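Local structure of nicotinate-nucleotide pyrophosphorylase (Francisella tularensis subsp. tularensis, 3TQV) at residues 230-235 with 260-265; 213-218 with 236-241. The protein probably catalyses the formation of nicotinate ribonucleotide, carbon dioxide and diphosphate from quinolinate and phosphoribosyl diphosphate, a step of NAD biosynthesis. One frame throughout, in Å; residues are numbered along the deposited sequence.

Contact 1 (230-235 with 260-265); sequences EDIDIA and AKTGVD
Ile232 on helix 229-239 packs against Thr262 and Val264 in the loop that follows helix 256-260. The apolar part rests on one methyl. The chi1 of Ile232, -61°, puts CG2 rather than CG1 on the loop, 3.5 Å from Val264 CG1. The two side chains cross at about a right angle. The same methyl sits 3.4 Å from Thr262 OG1, a van der Waals contact. Phe227 also touches Ile232, and Leu245 and Val247 of strand 244-248 touch Val264. The C-terminal domain of quinolinate phosphoribosyltransferases is an open, incomplete alpha/beta barrel related to the TIM barrel. Here one of its helices meets the loop leading into strand 266-268. The hydrogen bonds of Thr262 OG1 are to its own side of the contact. One runs back to Ile259 O in helix 256-260. In the other, OG1 accepts from Val264 N at 3.3 Å and closes an ST turn; a chi1 of 73° brings the hydroxyl round to that N-H. On the more exposed flank, Asp233 OD1 reaches to 3.8 Å from Thr262 CB. A water donates to Asp233 OD1 at 3.0 Å. Its second leg, to Thr262 O, is modelled too short to rely on, and the bridge is doubtful.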
ATOM      1  N   GLU B 230       3.560   9.312 -32.221  1.00 30.65           N
ATOM      2  CA  GLU B 230       3.456   8.935 -33.619  1.00 28.02           C
ATOM      3  C   GLU B 230       3.228   7.427 -33.848  1.00 24.83           C
ATOM      4  O   GLU B 230       2.370   7.035 -34.637  1.00 20.87           O
ATOM      5  CB  GLU B 230       4.698   9.400 -34.366  1.00 29.18           C
ATOM      6  CG  GLU B 230       4.748   8.921 -35.812  1.00 41.45           C
ATOM      7  CD  GLU B 230       6.091   8.327 -36.191  1.00 39.79           C
ATOM      8  OE1 GLU B 230       6.688   7.633 -35.341  1.00 40.23           O
ATOM      9  OE2 GLU B 230       6.552   8.562 -37.333  1.00 31.81           O
ATOM     10  N   ASP B 231       3.991   6.579 -33.170  1.00 34.44           N
ATOM     11  CA  ASP B 231       3.827   5.145 -33.372  1.00 31.86           C
ATOM     12  C   ASP B 231       2.481   4.665 -32.856  1.00 31.99           C
ATOM     13  O   ASP B 231       1.864   3.774 -33.439  1.00 26.68           O
ATOM     14  CB  ASP B 231       4.954   4.354 -32.723  1.00 29.89           C
ATOM     15  CG  ASP B 231       6.199   4.349 -33.562  1.00 42.99           C
ATOM     16  OD1 ASP B 231       6.086   4.655 -34.763  1.00 34.99           O
ATOM     17  OD2 ASP B 231       7.282   4.035 -33.030  1.00 44.58           O
ATOM     18  N   ILE B 232       2.025   5.250 -31.754  1.00 25.40           N
ATOM     19  CA  ILE B 232       0.697   4.933 -31.270  1.00 26.40           C
ATOM     20  C   ILE B 232      -0.291   5.272 -32.390  1.00 21.03           C
ATOM     21  O   ILE B 232      -1.210   4.497 -32.679  1.00 19.41           O
ATOM     22  CB  ILE B 232       0.337   5.695 -29.979  1.00 22.18           C
ATOM     23  CG1 ILE B 232       1.300   5.326 -28.851  1.00 26.56           C
ATOM     24  CG2 ILE B 232      -1.073   5.351 -29.551  1.00 21.05           C
ATOM     25  CD1 ILE B 232       1.163   6.173 -27.613  1.00 27.98           C
ATOM     26  N   ASP B 233      -0.091   6.419 -33.035  1.00 23.03           N
ATOM     27  CA  ASP B 233      -0.966   6.804 -34.132  1.00 20.11           C
ATOM     28  C   ASP B 233      -0.964   5.748 -35.219  1.00 19.63           C
ATOM     29  O   ASP B 233      -2.023   5.272 -35.620  1.00 22.14           O
ATOM     30  CB  ASP B 233      -0.577   8.167 -34.698  1.00 23.39           C
ATOM     31  CG  ASP B 233      -0.949   9.301 -33.766  1.00 28.62           C
ATOM     32  OD1 ASP B 233      -2.040   9.207 -33.138  1.00 21.40           O
ATOM     33  OD2 ASP B 233      -0.146  10.261 -33.661  1.00 35.13           O
ATOM     34  N   ILE B 234       0.223   5.374 -35.687  1.00 20.56           N
ATOM     35  CA  ILE B 234       0.346   4.308 -36.673  1.00 22.66           C
ATOM     36  C   ILE B 234      -0.437   3.073 -36.256  1.00 25.92           C
ATOM     37  O   ILE B 234      -1.190   2.509 -37.049  1.00 25.76           O
ATOM     38  CB  ILE B 234       1.791   3.832 -36.806  1.00 28.23           C
ATOM     39  CG1 ILE B 234       2.748   5.012 -37.016  1.00 35.75           C
ATOM     40  CG2 ILE B 234       1.884   2.788 -37.909  1.00 19.73           C
ATOM     41  CD1 ILE B 234       2.635   5.695 -38.363  1.00 29.50           C
ATOM     42  N   ALA B 235      -0.219   2.654 -35.007  1.00 24.82           N
ATOM     43  CA  ALA B 235      -0.783   1.424 -34.455  1.00 22.23           C
ATOM     44  C   ALA B 235      -2.292   1.427 -34.545  1.00 26.99           C
ATOM     45  O   ALA B 235      -2.899   0.479 -35.055  1.00 27.44           O
ATOM     46  CB  ALA B 235      -0.335   1.228 -32.993  1.00 21.43           C
ATOM     47  N   ALA B 260      -4.278   9.579 -24.660  1.00 28.09           N
ATOM     48  CA  ALA B 260      -5.704   9.375 -24.880  1.00 23.24           C
ATOM     49  C   ALA B 260      -6.192  10.109 -26.138  1.00 21.59           C
ATOM     50  O   ALA B 260      -7.185   9.721 -26.748  1.00 16.19           O
ATOM     51  CB  ALA B 260      -6.488   9.814 -23.657  1.00 24.68           C
ATOM     52  N   LYS B 261      -5.489  11.174 -26.512  1.00 21.90           N
ATOM     53  CA  LYS B 261      -5.844  11.951 -27.703  1.00 25.16           C
ATOM     54  C   LYS B 261      -5.648  11.143 -28.996  1.00 23.78           C
ATOM     55  O   LYS B 261      -6.076  11.559 -30.074  1.00 21.15           O
ATOM     56  CB  LYS B 261      -5.043  13.263 -27.763  1.00 25.84           C
ATOM     57  CG  LYS B 261      -5.466  14.284 -26.736  1.00 33.13           C
ATOM     58  CD  LYS B 261      -4.607  15.564 -26.774  1.00 35.43           C
ATOM     59  CE  LYS B 261      -5.167  16.632 -25.829  1.00 39.88           C
ATOM     60  NZ  LYS B 261      -4.337  17.851 -25.773  1.00 40.10           N
ATOM     61  N   THR B 262      -4.997   9.991 -28.871  1.00 28.61           N
ATOM     62  CA  THR B 262      -4.657   9.158 -30.016  1.00 26.35           C
ATOM     63  C   THR B 262      -5.829   8.260 -30.338  1.00 22.41           C
ATOM     64  O   THR B 262      -5.991   7.824 -31.479  1.00 23.47           O
ATOM     65  CB  THR B 262      -3.441   8.259 -29.727  1.00 20.12           C
ATOM     66  OG1 THR B 262      -3.829   7.210 -28.839  1.00 18.10           O
ATOM     67  CG2 THR B 262      -2.318   9.051 -29.102  1.00 26.00           C
ATOM     68  N   GLY B 263      -6.632   7.968 -29.316  1.00 32.50           N
ATOM     69  CA  GLY B 263      -7.823   7.159 -29.478  1.00 31.91           C
ATOM     70  C   GLY B 263      -7.602   5.663 -29.342  1.00 29.66           C
ATOM     71  O   GLY B 263      -8.449   4.865 -29.770  1.00 26.40           O
ATOM     72  N   VAL B 264      -6.475   5.258 -28.766  1.00 18.40           N
ATOM     73  CA  VAL B 264      -6.333   3.849 -28.452  1.00 13.10           C
ATOM     74  C   VAL B 264      -7.428   3.501 -27.470  1.00 18.91           C
ATOM     75  O   VAL B 264      -7.808   4.339 -26.636  1.00 21.86           O
ATOM     76  CB  VAL B 264      -5.019   3.529 -27.776  1.00 17.55           C
ATOM     77  CG1 VAL B 264      -3.914   3.367 -28.815  1.00 17.96           C
ATOM     78  CG2 VAL B 264      -4.711   4.608 -26.695  1.00 18.27           C
ATOM     79  N   ASP B 265      -7.910   2.260 -27.564  1.00 23.23           N
ATOM     80  CA  ASP B 265      -9.037   1.796 -26.780  1.00 24.96           C
ATOM     81  C   ASP B 265      -8.755   1.901 -25.286  1.00 30.90           C
ATOM     82  O   ASP B 265      -9.587   2.377 -24.509  1.00 31.18           O
ATOM     83  CB  ASP B 265      -9.336   0.333 -27.126  1.00 24.64           C
ATOM     84  CG  ASP B 265      -9.355   0.065 -28.627  1.00 24.03           C
ATOM     85  OD1 ASP B 265     -10.217   0.628 -29.343  1.00 34.28           O
ATOM     86  OD2 ASP B 265      -8.528  -0.747 -29.094  1.00 26.87           O
TER
HETATM   87  O   HOH W   1      -4.913   8.585 -33.622  1.00 27.19           O

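Contact 2 (213-218 with 236-241); sequences QAIAAK and VSIARG
Ile215 near the end of helix 208-216 meets Ile238 and Ala239 in the last turn of helix 229-239. The tight part is small and wholly apolar. Ile215 CD1 lies 3.6 Å from Ile238 CG2. The chain of Ile215 is extended about the CB-CG1 bond (chi2 178°), which carries this end methyl across to the other helix. Ile238 presents its branch methyl instead, held anti to its backbone N. The contact is therefore end methyl against branch methyl. Ala239 is packed more loosely. Its CB is 4.4 Å from Ile215 CD1, and its CA is slightly nearer to the same methyl, at 4.2 Å. The closest CA atoms, those of Ile215 and Ala239, are 7.7 Å from each other. Val243 also touches Ile215, while Leu211 and Asn212 of helix 208-216 touch Ile238.

The solvent side is different. Ala239 is buried, but Ile215 and Ile238 are partly exposed, and Ile238 lies at the edge of the contact. Both helices finish here. The first ends in a Schellman motif, with Lys218 at positive phi and its N bonded to Ile215 O at 3.0 Å. The second leaves helical angles at Arg240. Each helix then leads to its next strand, 221-225 or 244-248. The arrangement is that of consecutive beta-alpha units, with helices 208-216 and 229-239 beside each other outside the parallel strands of the C-terminal domain.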
ATOM      1  N   GLN B 213       2.776  -8.855 -36.556  1.00 29.62           N
ATOM      2  CA  GLN B 213       2.855 -10.263 -36.223  1.00 34.16           C
ATOM      3  C   GLN B 213       1.676 -10.709 -35.354  1.00 34.70           C
ATOM      4  O   GLN B 213       0.966 -11.661 -35.675  1.00 33.63           O
ATOM      5  CB  GLN B 213       4.170 -10.556 -35.497  1.00 32.36           C
ATOM      6  CG  GLN B 213       5.409 -10.455 -36.377  1.00 34.21           C
ATOM      7  CD  GLN B 213       6.663 -10.901 -35.649  1.00 37.43           C
ATOM      8  OE1 GLN B 213       7.637 -10.164 -35.563  1.00 37.41           O
ATOM      9  NE2 GLN B 213       6.640 -12.112 -35.121  1.00 37.38           N
ATOM     10  N   ALA B 214       1.479 -10.012 -34.246  1.00 18.31           N
ATOM     11  CA  ALA B 214       0.488 -10.412 -33.265  1.00 15.51           C
ATOM     12  C   ALA B 214      -0.895 -10.304 -33.879  1.00 20.89           C
ATOM     13  O   ALA B 214      -1.779 -11.112 -33.587  1.00 20.21           O
ATOM     14  CB  ALA B 214       0.607  -9.565 -32.023  1.00 14.76           C
ATOM     15  N   ILE B 215      -1.069  -9.306 -34.741  1.00 25.25           N
ATOM     16  CA  ILE B 215      -2.299  -9.154 -35.517  1.00 24.65           C
ATOM     17  C   ILE B 215      -2.445 -10.312 -36.501  1.00 29.53           C
ATOM     18  O   ILE B 215      -3.523 -10.896 -36.635  1.00 31.26           O
ATOM     19  CB  ILE B 215      -2.304  -7.806 -36.273  1.00 25.15           C
ATOM     20  CG1 ILE B 215      -2.669  -6.674 -35.316  1.00 23.62           C
ATOM     21  CG2 ILE B 215      -3.242  -7.839 -37.484  1.00 24.72           C
ATOM     22  CD1 ILE B 215      -2.656  -5.319 -35.944  1.00 21.23           C
ATOM     23  N   ALA B 216      -1.342 -10.643 -37.175  1.00 33.17           N
ATOM     24  CA  ALA B 216      -1.320 -11.733 -38.143  1.00 42.32           C
ATOM     25  C   ALA B 216      -1.564 -13.069 -37.465  1.00 39.08           C
ATOM     26  O   ALA B 216      -2.110 -13.982 -38.070  1.00 48.70           O
ATOM     27  CB  ALA B 216       0.009 -11.751 -38.890  1.00 34.84           C
ATOM     28  N   ALA B 217      -1.155 -13.168 -36.205  1.00 30.99           N
ATOM     29  CA  ALA B 217      -1.297 -14.400 -35.429  1.00 31.64           C
ATOM     30  C   ALA B 217      -2.655 -14.458 -34.747  1.00 30.91           C
ATOM     31  O   ALA B 217      -2.939 -15.378 -33.992  1.00 28.03           O
ATOM     32  CB  ALA B 217      -0.187 -14.519 -34.403  1.00 29.91           C
ATOM     33  N   LYS B 218      -3.478 -13.456 -35.026  1.00 37.99           N
ATOM     34  CA  LYS B 218      -4.846 -13.400 -34.528  1.00 44.84           C
ATOM     35  C   LYS B 218      -4.948 -13.363 -32.993  1.00 42.55           C
ATOM     36  O   LYS B 218      -5.707 -14.124 -32.375  1.00 34.65           O
ATOM     37  CB  LYS B 218      -5.684 -14.520 -35.146  1.00 47.80           C
ATOM     38  CG  LYS B 218      -5.642 -14.506 -36.664  1.00 50.99           C
ATOM     39  CD  LYS B 218      -6.774 -15.293 -37.297  1.00 56.57           C
ATOM     40  CE  LYS B 218      -6.822 -15.029 -38.797  1.00 68.54           C
ATOM     41  NZ  LYS B 218      -7.008 -13.585 -39.114  1.00 62.06           N
ATOM     42  N   VAL B 236      -2.893   2.499 -34.042  1.00 16.05           N
ATOM     43  CA  VAL B 236      -4.333   2.672 -34.107  1.00 19.09           C
ATOM     44  C   VAL B 236      -4.877   2.456 -35.517  1.00 17.86           C
ATOM     45  O   VAL B 236      -5.855   1.732 -35.685  1.00 27.57           O
ATOM     46  CB  VAL B 236      -4.759   4.067 -33.612  1.00 18.37           C
ATOM     47  CG1 VAL B 236      -6.243   4.303 -33.912  1.00 12.46           C
ATOM     48  CG2 VAL B 236      -4.437   4.231 -32.115  1.00 11.88           C
ATOM     49  N   SER B 237      -4.257   3.080 -36.524  1.00 26.15           N
ATOM     50  CA  SER B 237      -4.659   2.849 -37.918  1.00 27.82           C
ATOM     51  C   SER B 237      -4.576   1.374 -38.288  1.00 28.77           C
ATOM     52  O   SER B 237      -5.520   0.803 -38.844  1.00 36.63           O
ATOM     53  CB  SER B 237      -3.803   3.647 -38.905  1.00 27.95           C
ATOM     54  OG  SER B 237      -4.171   5.010 -38.929  1.00 36.14           O
ATOM     55  N   ILE B 238      -3.435   0.768 -37.986  1.00 25.69           N
ATOM     56  CA  ILE B 238      -3.215  -0.637 -38.283  1.00 26.27           C
ATOM     57  C   ILE B 238      -4.236  -1.539 -37.593  1.00 25.77           C
ATOM     58  O   ILE B 238      -4.659  -2.545 -38.161  1.00 32.31           O
ATOM     59  CB  ILE B 238      -1.773  -1.061 -37.890  1.00 25.60           C
ATOM     60  CG1 ILE B 238      -0.755  -0.310 -38.756  1.00 24.20           C
ATOM     61  CG2 ILE B 238      -1.585  -2.568 -38.005  1.00 21.90           C
ATOM     62  CD1 ILE B 238       0.679  -0.596 -38.402  1.00 18.90           C
ATOM     63  N   ALA B 239      -4.640  -1.170 -36.383  1.00 15.50           N
ATOM     64  CA  ALA B 239      -5.371  -2.111 -35.541  1.00 20.86           C
ATOM     65  C   ALA B 239      -6.872  -1.939 -35.629  1.00 17.96           C
ATOM     66  O   ALA B 239      -7.631  -2.838 -35.255  1.00 19.47           O
ATOM     67  CB  ALA B 239      -4.893  -2.033 -34.068  1.00  9.07           C
ATOM     68  N   ARG B 240      -7.294  -0.777 -36.120  1.00 26.39           N
ATOM     69  CA  ARG B 240      -8.706  -0.456 -36.219  1.00 22.31           C
ATOM     70  C   ARG B 240      -9.464  -1.600 -36.881  1.00 27.61           C
ATOM     71  O   ARG B 240      -9.194  -1.967 -38.030  1.00 32.03           O
ATOM     72  CB  ARG B 240      -8.894   0.841 -36.995  1.00 28.83           C
ATOM     73  CG  ARG B 240     -10.311   1.370 -36.972  1.00 30.03           C
ATOM     74  CD  ARG B 240     -10.551   2.469 -38.004  1.00 22.88           C
ATOM     75  NE  ARG B 240      -9.489   3.476 -38.061  1.00 28.62           N
ATOM     76  CZ  ARG B 240      -9.192   4.331 -37.087  1.00 24.93           C
ATOM     77  NH1 ARG B 240      -9.864   4.300 -35.937  1.00 20.96           N
ATOM     78  NH2 ARG B 240      -8.205   5.207 -37.260  1.00 21.53           N
ATOM     79  N   GLY B 241     -10.388  -2.175 -36.120  1.00 38.08           N
ATOM     80  CA  GLY B 241     -11.226  -3.267 -36.575  1.00 37.02           C
ATOM     81  C   GLY B 241     -10.573  -4.633 -36.496  1.00 40.97           C
ATOM     82  O   GLY B 241     -11.209  -5.649 -36.770  1.00 50.04           O
TER

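Overall arrangement
Both contacts use helix 229-239 of the C-terminal domain, at successive turns, and their centres are 13 Å apart. Contact 1 joins this helix to the loop before strand 266-268. Contact 2 joins it to the preceding helix, 208-216. The two meet where Val264 CG1 packs on Val236 CG2, at 3.5 Å. Each is partly buried, and neither is touched by another chain. Contact 1 buries more surface, 168 Å² against 89 Å², and adds a polar flank with a doubtful water bridge to its methyl packing. Contact 2 is purely apolar and lies away from the predicted substrate site. Contact 1 lies nearer that site.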